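Local coordinates for protein DnaJ homolog subfamily C member 27-A (Xenopus laevis, PDB 6JMG) that binds GTP and magnesium as a Rab-family small GTPase and is possibly involved in regulating the MEK/ERK pathway, at residues A[34-39]-A[170-175]; A[94-99]-A[142-147]; A[135-140]-A[164-169]. All blocks are in the same frame, centred on the assembly; numbering follows the deposited sequence.

In the fold
All three contacts belong to the Ras-like GTPase domain. Contact 2 is the buried one, contact 1 is partly buried, and contact 3 lies at the surface, where the guanine base binds. Contact 1 joins two helices, 29-38 and 171-187, through stacked rings and aliphatic carbon. Contact 2 ties the end of strand 91-97 to the segment leading into helix 146-154 by backbone hydrogen bonds and side-chain packing. Contact 3 pairs two loops through polar groups that also hold the nucleotide. Arg35 of contact 1 donates to the Gln166 carbonyl of contact 3, and Arg142 of contact 2 packs on Ile136 of contact 3.

Contact 1: residues A[34-39]-A[170-175]; sequences KRYCEK and GINEMF
Tyr36 of helix 29-38 lies against Phe175 of helix 171-187 in an offset stack, with ring centroids 4.4 Å apart and planes 18° from parallel. The two side chains run past each other in opposite senses, so the far part of each ring lies beside the base of the other. Followed outward, Tyr36 CB touches CD2 and CE2 of Phe175, its nearer partners, and meets Ile171 CG2 at 3.7 Å. CG comes next, beside Phe175 CD2 at 3.3 Å; CD1 reaches both Phe175 CD2 and Asn172 ND2, while Tyr36 CD2 stands over the rim of the phenylalanine face. CE1, CE2 and CZ all approach Phe175 CB. This methylene sits 3.6 Å from the Tyr36 ring centroid, almost on the ring normal, which makes a CH-pi contact. With chi1 at 178°, CG of Tyr36 turns opposite its own backbone N, and the ring is carried to the neighbouring helix. The ring edge is taken by Asn172, whose ND2 lies 3.8 Å from Tyr36 CE1. Met174 CE sits over the opposite face of the Phe175 ring, toward its rim. Beside the stacked rings, Arg35 adds its CG against Ile171 CG2, while its NH1 bonds to the Gln166 carbonyl. The short helical segments approach to 10.1 Å between axes and cross at -78°. This is the packing of the helix after the P-loop against the C-terminal helix of the Ras-like G domain, on one face of the central sheet.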
# COMPACT_ATOMS: atom_id res chain seq x y z
N LYS A 34 21.64 -1.97 -4.83
CA LYS A 34 23.00 -2.51 -4.90
C LYS A 34 23.89 -1.97 -3.79
O LYS A 34 24.82 -2.67 -3.39
CB LYS A 34 23.60 -2.16 -6.26
CG LYS A 34 23.05 -2.96 -7.40
CD LYS A 34 23.64 -2.54 -8.73
CE LYS A 34 23.45 -3.65 -9.76
NZ LYS A 34 23.23 -3.11 -11.13
N ARG A 35 23.55 -0.80 -3.21
CA ARG A 35 24.30 -0.29 -2.07
C ARG A 35 24.15 -1.21 -0.86
O ARG A 35 25.15 -1.60 -0.23
CB ARG A 35 23.85 1.13 -1.73
CG ARG A 35 24.52 1.78 -0.50
CD ARG A 35 26.02 1.97 -0.69
NE ARG A 35 26.67 2.41 0.54
CZ ARG A 35 27.39 3.52 0.65
NH1 ARG A 35 27.57 4.32 -0.41
NH2 ARG A 35 27.95 3.84 1.82
N TYR A 36 22.93 -1.63 -0.55
CA TYR A 36 22.73 -2.47 0.63
C TYR A 36 23.01 -3.95 0.36
O TYR A 36 23.57 -4.63 1.21
CB TYR A 36 21.32 -2.26 1.17
CG TYR A 36 20.99 -3.11 2.37
CD1 TYR A 36 21.31 -2.69 3.65
CD2 TYR A 36 20.37 -4.34 2.22
CE1 TYR A 36 21.01 -3.48 4.75
CE2 TYR A 36 20.07 -5.11 3.29
CZ TYR A 36 20.38 -4.69 4.56
OH TYR A 36 20.05 -5.50 5.62
N CYS A 37 22.69 -4.46 -0.83
CA CYS A 37 22.81 -5.91 -1.00
C CYS A 37 24.15 -6.34 -1.55
O CYS A 37 24.60 -7.44 -1.24
CB CYS A 37 21.79 -6.45 -2.03
SG CYS A 37 20.10 -5.97 -1.85
N GLU A 38 24.80 -5.48 -2.33
CA GLU A 38 26.08 -5.80 -2.95
C GLU A 38 27.21 -4.91 -2.47
O GLU A 38 28.34 -5.04 -2.95
CB GLU A 38 25.94 -5.77 -4.47
CG GLU A 38 25.46 -7.13 -5.02
CD GLU A 38 24.94 -7.08 -6.45
OE1 GLU A 38 24.97 -5.99 -7.08
OE2 GLU A 38 24.49 -8.13 -6.95
N LYS A 39 26.94 -4.04 -1.49
CA LYS A 39 27.91 -3.14 -0.89
C LYS A 39 28.78 -2.44 -1.95
O LYS A 39 30.02 -2.47 -1.90
CB LYS A 39 28.79 -3.89 0.12
CG LYS A 39 28.01 -4.76 1.14
CD LYS A 39 27.63 -3.95 2.40
CE LYS A 39 26.12 -4.06 2.78
NZ LYS A 39 25.59 -2.91 3.65
N GLY A 170 20.98 6.49 5.76
CA GLY A 170 19.61 6.01 5.73
C GLY A 170 19.40 4.64 5.10
O GLY A 170 18.30 4.07 5.23
N ILE A 171 20.41 4.09 4.43
CA ILE A 171 20.19 2.89 3.63
C ILE A 171 19.95 1.69 4.53
O ILE A 171 18.95 0.97 4.39
CB ILE A 171 21.39 2.66 2.68
CG1 ILE A 171 21.46 3.77 1.62
CG2 ILE A 171 21.30 1.31 1.99
CD1 ILE A 171 20.36 3.74 0.59
N ASN A 172 20.84 1.47 5.48
CA ASN A 172 20.73 0.33 6.39
C ASN A 172 19.51 0.45 7.28
O ASN A 172 18.87 -0.57 7.60
CB ASN A 172 22.01 0.19 7.20
CG ASN A 172 23.21 -0.12 6.32
OD1 ASN A 172 23.67 0.73 5.56
ND2 ASN A 172 23.68 -1.35 6.39
N GLU A 173 19.17 1.67 7.69
CA GLU A 173 18.02 1.86 8.56
C GLU A 173 16.73 1.59 7.81
O GLU A 173 15.84 0.90 8.33
CB GLU A 173 18.04 3.28 9.14
CG GLU A 173 19.28 3.60 9.98
CD GLU A 173 20.55 3.92 9.18
OE1 GLU A 173 20.53 3.91 7.93
OE2 GLU A 173 21.60 4.17 9.80
N MET A 174 16.64 2.06 6.56
CA MET A 174 15.47 1.79 5.72
C MET A 174 15.28 0.29 5.53
O MET A 174 14.21 -0.25 5.80
CB MET A 174 15.63 2.49 4.36
CG MET A 174 14.48 2.25 3.36
SD MET A 174 14.53 0.74 2.39
CE MET A 174 15.81 1.21 1.24
N PHE A 175 16.33 -0.41 5.11
CA PHE A 175 16.20 -1.84 4.87
C PHE A 175 15.89 -2.61 6.15
O PHE A 175 15.14 -3.59 6.12
CB PHE A 175 17.46 -2.38 4.19
CG PHE A 175 17.37 -2.31 2.70
CD1 PHE A 175 16.47 -3.11 2.01
CD2 PHE A 175 18.14 -1.42 1.99
CE1 PHE A 175 16.36 -3.03 0.64
CE2 PHE A 175 18.04 -1.33 0.62
CZ PHE A 175 17.14 -2.14 -0.06

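Contact 2: residues A[94-99]-A[142-147]; sequences LVYDVG and RSVDES
The guanidinium of Arg142 carries Val98 CB over one face; Arg142 NE lies 3.7 Å from Val98 CG2, and NH2 lies against Val98 CG1. A bend at chi3 (-142°) lays the arginine's planar end across the valine, and NH2 goes on to a salt bridge with Glu162 of strand 159-163. The second flat group, the Tyr96 ring, is approached obliquely by Val144, whose CG1 stands 3.9 Å from Tyr96 CE2; the Phe104 ring also meets it, with planes at about 55°. An alanine in place of Arg142 is likely to uncover the Val98 methyl groups and leave the carboxylate of Glu162 without this positive mate.

Between the side chains, the backbone does the joining. Val98 O accepts two N-H groups: that of Ser143 at 2.7 Å, nearly along the C=O axis, and that of Val144 at 3.2 Å, on a lone pair in the carbonyl plane but less straight, with an angle of 138° at the hydrogen. Asp97 shapes the turn that presents this carbonyl, its OD2 taking the Gly99 N-H at 2.7 Å in an Asx turn. The doubly bonded carbonyl thus fixes the backbone of 142-147 beside the end of strand 91-97, while hydrocarbon around Tyr96, Val98 and Val144 closes the buried side and Glu162, outside both segments, holds the end of the partly exposed arginine.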
# COMPACT_ATOMS: atom_id res chain seq x y z
N LEU A 94 9.74 2.47 -2.91
CA LEU A 94 9.21 3.57 -3.71
C LEU A 94 10.12 4.78 -3.54
O LEU A 94 10.23 5.33 -2.44
CB LEU A 94 7.78 3.90 -3.28
CG LEU A 94 7.00 4.82 -4.24
CD1 LEU A 94 6.76 4.13 -5.55
CD2 LEU A 94 5.69 5.24 -3.65
N VAL A 95 10.74 5.22 -4.63
CA VAL A 95 11.88 6.13 -4.55
C VAL A 95 11.59 7.38 -5.36
O VAL A 95 11.00 7.31 -6.44
CB VAL A 95 13.19 5.47 -5.04
CG1 VAL A 95 14.40 6.35 -4.65
CG2 VAL A 95 13.36 4.04 -4.48
N TYR A 96 12.02 8.53 -4.83
CA TYR A 96 12.12 9.77 -5.59
C TYR A 96 13.40 10.50 -5.23
O TYR A 96 14.14 10.11 -4.32
CB TYR A 96 10.93 10.69 -5.37
CG TYR A 96 10.77 11.21 -3.97
CD1 TYR A 96 10.23 10.40 -2.96
CD2 TYR A 96 11.10 12.52 -3.66
CE1 TYR A 96 10.05 10.90 -1.67
CE2 TYR A 96 10.92 13.02 -2.38
CZ TYR A 96 10.41 12.22 -1.38
OH TYR A 96 10.25 12.73 -0.11
N ASP A 97 13.65 11.58 -5.97
CA ASP A 97 14.85 12.41 -5.84
C ASP A 97 14.43 13.76 -5.26
O ASP A 97 13.67 14.50 -5.89
CB ASP A 97 15.51 12.55 -7.22
CG ASP A 97 16.75 13.44 -7.22
OD1 ASP A 97 17.44 13.45 -8.27
OD2 ASP A 97 17.05 14.14 -6.23
N VAL A 98 14.93 14.08 -4.07
CA VAL A 98 14.57 15.33 -3.42
C VAL A 98 14.98 16.54 -4.24
O VAL A 98 14.50 17.65 -3.99
CB VAL A 98 15.18 15.42 -2.01
CG1 VAL A 98 14.66 14.30 -1.12
CG2 VAL A 98 16.73 15.41 -2.08
N GLY A 99 15.86 16.34 -5.22
CA GLY A 99 16.34 17.41 -6.07
C GLY A 99 15.50 17.72 -7.28
O GLY A 99 15.81 18.67 -8.00
N ARG A 142 17.50 21.57 -3.08
CA ARG A 142 16.54 20.55 -2.67
C ARG A 142 15.12 21.08 -2.86
O ARG A 142 14.78 22.13 -2.32
CB ARG A 142 16.75 20.14 -1.22
CG ARG A 142 16.03 18.87 -0.86
CD ARG A 142 16.07 18.68 0.62
NE ARG A 142 16.25 17.30 1.05
CZ ARG A 142 15.48 16.67 1.94
NH1 ARG A 142 14.45 17.29 2.50
NH2 ARG A 142 15.75 15.43 2.28
N SER A 143 14.29 20.32 -3.58
CA SER A 143 12.97 20.80 -3.99
C SER A 143 11.81 20.13 -3.27
O SER A 143 10.68 20.58 -3.40
CB SER A 143 12.77 20.60 -5.50
OG SER A 143 13.91 21.04 -6.23
N VAL A 144 12.06 19.06 -2.52
CA VAL A 144 11.06 18.38 -1.71
C VAL A 144 11.59 18.31 -0.30
O VAL A 144 12.72 17.85 -0.08
CB VAL A 144 10.74 16.98 -2.25
CG1 VAL A 144 9.37 16.50 -1.74
CG2 VAL A 144 10.81 16.95 -3.79
N ASP A 145 10.82 18.81 0.66
CA ASP A 145 11.28 18.84 2.04
C ASP A 145 10.75 17.64 2.81
O ASP A 145 9.82 16.94 2.38
CB ASP A 145 10.89 20.14 2.74
CG ASP A 145 9.42 20.45 2.66
OD1 ASP A 145 8.78 20.08 1.63
OD2 ASP A 145 8.91 21.07 3.62
N GLU A 146 11.38 17.39 3.96
CA GLU A 146 11.06 16.19 4.71
C GLU A 146 9.58 16.16 5.14
O GLU A 146 8.92 15.12 5.02
CB GLU A 146 12.02 16.08 5.90
CG GLU A 146 11.60 15.07 6.96
CD GLU A 146 12.77 14.58 7.78
OE1 GLU A 146 13.68 15.39 8.07
OE2 GLU A 146 12.77 13.38 8.15
N SER A 147 9.03 17.30 5.57
CA SER A 147 7.61 17.39 5.93
C SER A 147 6.73 16.80 4.83
O SER A 147 5.90 15.91 5.07
CB SER A 147 7.22 18.84 6.24
OG SER A 147 6.93 19.57 5.05

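Contact 3: residues A[135-140]-A[164-169]; sequences KIDSTK and SAQSGE. With GTP (guanosine-5'-triphosphate), chain C.
Asp137 and Ser164 form a polar, surface-lying contact between two loops that follow neighbouring parallel strands, 128-134 and 159-163, with the guanine of GTP held between them. Ser164 OG donates to Asp137 OD1 at 2.5 Å, coming from well above the carboxylate plane. The same carboxylate reads the base with both oxygens: GTP N1 donates to Asp137 OD1 at 2.8 Å in a nearly straight bond (168°), and GTP N2 donates to Asp137 OD2 at 3.1 Å. Together these two bonds to the base probably fix the rotation of the carboxylate. The Ser164 hydroxyl acts from the second shell, and its OG in turn accepts the Ser167 N-H at 2.9 Å. At the other end of the same polar edge of the base, Ala165 N gives a weak bond to GTP O6 at 3.0 Å.

Lys135 supplies one wall. Extended beyond CG, its chain runs over a face of the purine, with CG 3.4 Å from GTP C6 and CE close to GTP C4; its NZ bonds to the Glu26 carbonyl. Gln166 CB lies over the opposite face, near GTP N1. Away from the base, Ile136 CD1 rests against Glu169 CD at 3.6 Å, the two side chains crossing at about a right angle. Gly168 and Glu169, both facing Ser164, make a G1 beta bulge that shapes the second loop. Lys135 and Asp137 belong to the NKxD motif, and Ser164 and Ala165 to the SA motif, which together form the guanine-specificity pocket of Ras-like GTPases.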
# COMPACT_ATOMS: atom_id res chain seq x y z
N LYS A 135 19.02 10.78 -2.52
CA LYS A 135 20.03 11.74 -2.98
C LYS A 135 20.10 12.98 -2.08
O LYS A 135 20.41 14.07 -2.56
CB LYS A 135 19.80 12.18 -4.44
CG LYS A 135 19.62 11.05 -5.42
CD LYS A 135 19.83 11.54 -6.83
CE LYS A 135 19.75 10.41 -7.81
NZ LYS A 135 19.54 10.90 -9.19
N ILE A 136 19.86 12.80 -0.78
CA ILE A 136 19.99 13.88 0.18
C ILE A 136 21.42 14.42 0.25
O ILE A 136 21.65 15.51 0.78
CB ILE A 136 19.50 13.42 1.57
CG1 ILE A 136 20.25 12.17 2.03
CG2 ILE A 136 18.02 13.14 1.55
CD1 ILE A 136 19.76 11.68 3.40
N ASP A 137 22.39 13.65 -0.24
CA ASP A 137 23.79 14.07 -0.24
C ASP A 137 24.10 15.15 -1.27
O ASP A 137 25.16 15.78 -1.20
CB ASP A 137 24.68 12.87 -0.54
CG ASP A 137 24.46 12.31 -1.95
OD1 ASP A 137 23.50 11.53 -2.13
OD2 ASP A 137 25.24 12.68 -2.86
N SER A 138 23.23 15.36 -2.25
CA SER A 138 23.61 16.23 -3.36
C SER A 138 23.59 17.69 -2.93
O SER A 138 22.74 18.11 -2.14
CB SER A 138 22.70 16.01 -4.55
OG SER A 138 22.61 17.21 -5.30
N THR A 139 24.61 18.44 -3.37
CA THR A 139 24.67 19.88 -3.13
C THR A 139 23.51 20.61 -3.78
O THR A 139 23.11 21.68 -3.30
CB THR A 139 26.00 20.45 -3.63
OG1 THR A 139 26.35 19.83 -4.88
CG2 THR A 139 27.08 20.17 -2.61
N LYS A 140 22.99 20.06 -4.89
CA LYS A 140 21.96 20.73 -5.68
C LYS A 140 20.75 21.10 -4.84
O LYS A 140 20.43 20.45 -3.85
CB LYS A 140 21.54 19.82 -6.85
CG LYS A 140 20.75 20.49 -8.01
CD LYS A 140 19.22 20.55 -7.79
CE LYS A 140 18.47 21.15 -9.00
NZ LYS A 140 17.42 22.15 -8.59
N SER A 164 20.69 8.14 0.92
CA SER A 164 21.65 8.41 -0.14
C SER A 164 22.35 7.10 -0.44
O SER A 164 23.02 6.53 0.42
CB SER A 164 22.68 9.48 0.26
OG SER A 164 23.77 9.52 -0.66
N ALA A 165 22.20 6.64 -1.67
CA ALA A 165 22.97 5.47 -2.08
C ALA A 165 24.44 5.81 -2.22
O ALA A 165 25.29 4.91 -2.11
CB ALA A 165 22.41 4.91 -3.39
N GLN A 166 24.76 7.09 -2.44
CA GLN A 166 26.15 7.49 -2.61
C GLN A 166 26.88 7.51 -1.27
O GLN A 166 27.97 6.96 -1.15
CB GLN A 166 26.21 8.86 -3.27
CG GLN A 166 27.61 9.34 -3.62
CD GLN A 166 28.24 10.11 -2.49
OE1 GLN A 166 27.55 10.82 -1.75
NE2 GLN A 166 29.56 9.97 -2.34
N SER A 167 26.27 8.10 -0.25
CA SER A 167 26.87 8.20 1.07
C SER A 167 26.59 7.00 1.96
O SER A 167 27.32 6.78 2.93
CB SER A 167 26.36 9.45 1.77
OG SER A 167 25.16 9.17 2.48
N GLY A 168 25.51 6.26 1.68
CA GLY A 168 25.04 5.22 2.57
C GLY A 168 24.04 5.68 3.62
O GLY A 168 23.36 4.83 4.21
N GLU A 169 23.90 6.99 3.84
CA GLU A 169 23.00 7.50 4.88
C GLU A 169 21.59 6.97 4.67
O GLU A 169 21.06 7.01 3.56
CB GLU A 169 22.99 9.02 4.85
CG GLU A 169 22.33 9.71 6.02
CD GLU A 169 22.33 11.24 5.85
OE1 GLU A 169 23.10 11.73 4.99
OE2 GLU A 169 21.58 11.94 6.57
PG GTP C . 16.22 3.54 -13.90
O1G GTP C . 16.63 2.10 -13.70
O2G GTP C . 14.76 3.75 -13.63
O3G GTP C . 16.53 3.95 -15.33
O3B GTP C . 16.96 4.54 -12.87
PB GTP C . 17.27 4.17 -11.34
O1B GTP C . 16.13 4.58 -10.44
O2B GTP C . 17.59 2.71 -11.09
O3A GTP C . 18.51 5.14 -10.99
PA GTP C . 19.99 4.58 -10.70
O1A GTP C . 20.05 3.71 -9.47
O2A GTP C . 20.53 3.83 -11.88
O5' GTP C . 20.74 5.97 -10.52
C5' GTP C . 20.63 6.96 -11.52
C4' GTP C . 21.86 7.85 -11.41
O4' GTP C . 21.78 8.54 -10.19
C3' GTP C . 23.18 7.11 -11.37
O3' GTP C . 24.06 7.96 -12.04
C2' GTP C . 23.60 7.08 -9.92
O2' GTP C . 24.99 7.21 -9.71
C1' GTP C . 22.94 8.32 -9.40
N9 GTP C . 22.55 8.16 -8.00
C8 GTP C . 21.76 7.17 -7.46
N7 GTP C . 21.60 7.43 -6.14
C5 GTP C . 22.27 8.57 -5.84
C6 GTP C . 22.43 9.27 -4.65
O6 GTP C . 21.92 8.87 -3.61
N1 GTP C . 23.16 10.44 -4.65
C2 GTP C . 23.74 10.91 -5.81
N2 GTP C . 24.44 12.03 -5.76
N3 GTP C . 23.58 10.21 -6.99
C4 GTP C . 22.86 9.05 -7.00